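PDB 5ZF2: thioredoxin (H-type,TRX-H) from Edwardsiella tarda, which belongs to the thioredoxin-like fold family and inhibits ASK1-MAPK signalling cascades of the host, promoting pathogenesis during infection. Local coordinates for residues A[60-63]-A[64-67]. Residues are numbered along the deposited sequence; the frame is centred on the assembly and turned at random.
Sequences TQKA and ALQQ
Lys62 and Leu65 run side by side off the first turn of helix 62-68, both reaching in the same direction. Lys62 CD rests 3.8 Å from Leu65 CD1, so the aliphatic part of the lysine lies along one methyl of the leucine. The lysine turns at its second torsion (chi2 -65°) and then runs nearly straight; NZ stays beside the same methyl, 3.9 Å from Leu65 CD1, where it hydrogen-bonds the carbonyl of Phe58, and the ammonium also makes a cation-pi contact with the Phe58 ring.

Gln61 holds the N-cap position. Its carbonyl oxygen faces two amides of the first turn, but both bonds are weak: Leu65 N comes to 3.3 Å from Gln61 O, while the bond from Ala64 N to the same oxygen is strongly bent, with an N-H...O angle of 120°. Leu65 CG and Ala64 CB also pack against this oxygen. From the next residue on, the i to i+4 bonds are regular and nearly straight: Gln66 N donates to Lys62 O, and Gln67 N to Ala63 O at 3.2 Å.

The Gln61 side chain leads away from the helix. With CG beside the backbone N and the chain extended beyond it, CB sits 4.1 Å from Ala64 CB while the amide reaches back to earlier parts of the chain. There OE1 accepts from Asn57 N and NE2 donates to the carbonyl of Tyr5, so both polar atoms of the amide are satisfied.

Exposed Gln66 and Gln67 differ in shape: Gln66 bends at chi2, whereas Gln67 is extended, with CG anti to the backbone N (chi1 170°) and CB 3.7 Å from Ala63 O. On the inner face, Ala64 and Leu65 are buried against Val56 of strand 52-57, Ala64 also touching Tyr5 and Leu65 meeting Phe58 and Val70; the short helix thus packs on the central sheet of the thioredoxin fold, between strands 52-57 and 75-80 in the chain.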
ATOM      1  N   THR A  60       7.025 -13.679  -1.116  1.00 23.93           N
ATOM      2  CA  THR A  60       6.973 -14.346  -2.412  1.00 30.30           C
ATOM      3  C   THR A  60       7.216 -13.456  -3.626  1.00 34.16           C
ATOM      4  O   THR A  60       7.332 -13.986  -4.736  1.00 36.12           O
ATOM      5  CB  THR A  60       5.617 -15.045  -2.589  1.00 30.67           C
ATOM      6  OG1 THR A  60       4.582 -14.056  -2.628  1.00 31.03           O
ATOM      7  CG2 THR A  60       5.338 -15.995  -1.427  1.00 30.41           C
ATOM      8  N   GLN A  61       7.300 -12.139  -3.471  1.00 22.37           N
ATOM      9  CA  GLN A  61       7.434 -11.233  -4.609  1.00 21.58           C
ATOM     10  C   GLN A  61       8.700 -10.393  -4.440  1.00 27.84           C
ATOM     11  O   GLN A  61       8.638  -9.178  -4.254  1.00 20.59           O
ATOM     12  CB  GLN A  61       6.146 -10.372  -4.748  1.00 27.09           C
ATOM     13  CG  GLN A  61       4.880 -11.266  -4.806  1.00 20.52           C
ATOM     14  CD  GLN A  61       3.586 -10.478  -5.049  1.00 30.45           C
ATOM     15  OE1 GLN A  61       2.954 -10.017  -4.100  1.00 25.07           O
ATOM     16  NE2 GLN A  61       3.166 -10.367  -6.323  1.00 23.87           N
ATOM     17  N   LYS A  62       9.864 -11.056  -4.547  1.00 22.60           N
ATOM     18  CA  LYS A  62      11.116 -10.382  -4.244  1.00 22.77           C
ATOM     19  C   LYS A  62      11.481  -9.345  -5.307  1.00 27.90           C
ATOM     20  O   LYS A  62      12.077  -8.310  -4.981  1.00 26.79           O
ATOM     21  CB  LYS A  62      12.213 -11.436  -4.063  1.00 34.16           C
ATOM     22  CG  LYS A  62      11.897 -12.401  -2.897  1.00 24.92           C
ATOM     23  CD  LYS A  62      11.892 -11.603  -1.584  1.00 27.14           C
ATOM     24  CE  LYS A  62      12.021 -12.465  -0.346  1.00 29.18           C
ATOM     25  NZ  LYS A  62      11.733 -11.704   0.915  1.00 25.05           N
ATOM     26  N   ALA A  63      11.130  -9.583  -6.573  1.00 26.12           N
ATOM     27  CA  ALA A  63      11.394  -8.580  -7.602  1.00 28.03           C
ATOM     28  C   ALA A  63      10.642  -7.291  -7.307  1.00 26.76           C
ATOM     29  O   ALA A  63      11.164  -6.185  -7.531  1.00 19.77           O
ATOM     30  CB  ALA A  63      11.019  -9.123  -8.985  1.00 34.81           C
ATOM     31  N   ALA A  64       9.425  -7.409  -6.764  1.00 22.19           N
ATOM     32  CA  ALA A  64       8.667  -6.219  -6.393  1.00 26.84           C
ATOM     33  C   ALA A  64       9.364  -5.441  -5.281  1.00 19.33           C
ATOM     34  O   ALA A  64       9.400  -4.204  -5.312  1.00 20.83           O
ATOM     35  CB  ALA A  64       7.243  -6.617  -5.974  1.00 24.33           C
ATOM     36  N   LEU A  65       9.958  -6.141  -4.306  1.00 21.81           N
ATOM     37  CA  LEU A  65      10.618  -5.434  -3.207  1.00 19.87           C
ATOM     38  C   LEU A  65      11.775  -4.574  -3.704  1.00 22.67           C
ATOM     39  O   LEU A  65      11.961  -3.442  -3.237  1.00 22.50           O
ATOM     40  CB  LEU A  65      11.128  -6.420  -2.161  1.00 20.41           C
ATOM     41  CG  LEU A  65      10.088  -7.305  -1.466  1.00 22.96           C
ATOM     42  CD1 LEU A  65      10.777  -8.159  -0.385  1.00 21.68           C
ATOM     43  CD2 LEU A  65       8.990  -6.439  -0.880  1.00 24.66           C
ATOM     44  N   GLN A  66      12.598  -5.112  -4.606  1.00 20.17           N
ATOM     45  CA  GLN A  66      13.712  -4.330  -5.126  1.00 21.30           C
ATOM     46  C   GLN A  66      13.212  -3.100  -5.867  1.00 19.41           C
ATOM     47  O   GLN A  66      13.739  -1.999  -5.694  1.00 22.23           O
ATOM     48  CB  GLN A  66      14.586  -5.184  -6.045  1.00 29.67           C
ATOM     49  CG  GLN A  66      15.549  -6.094  -5.297  1.00 42.60           C
ATOM     50  CD  GLN A  66      16.580  -5.325  -4.475  1.00 51.85           C
ATOM     51  OE1 GLN A  66      17.017  -4.238  -4.862  1.00 51.71           O
ATOM     52  NE2 GLN A  66      16.973  -5.891  -3.334  1.00 47.08           N
ATOM     53  N   GLN A  67      12.173  -3.267  -6.677  1.00 18.78           N
ATOM     54  CA  GLN A  67      11.588  -2.145  -7.402  1.00 24.08           C
ATOM     55  C   GLN A  67      11.159  -1.015  -6.458  1.00 28.83           C
ATOM     56  O   GLN A  67      11.324   0.173  -6.768  1.00 24.86           O
ATOM     57  CB  GLN A  67      10.395  -2.672  -8.197  1.00 23.02           C
ATOM     58  CG  GLN A  67       9.517  -1.620  -8.817  1.00 44.13           C
ATOM     59  CD  GLN A  67       8.385  -2.249  -9.635  1.00 50.54           C
ATOM     60  OE1 GLN A  67       7.946  -3.362  -9.345  1.00 46.83           O
ATOM     61  NE2 GLN A  67       7.909  -1.538 -10.645  1.00 54.09           N
TER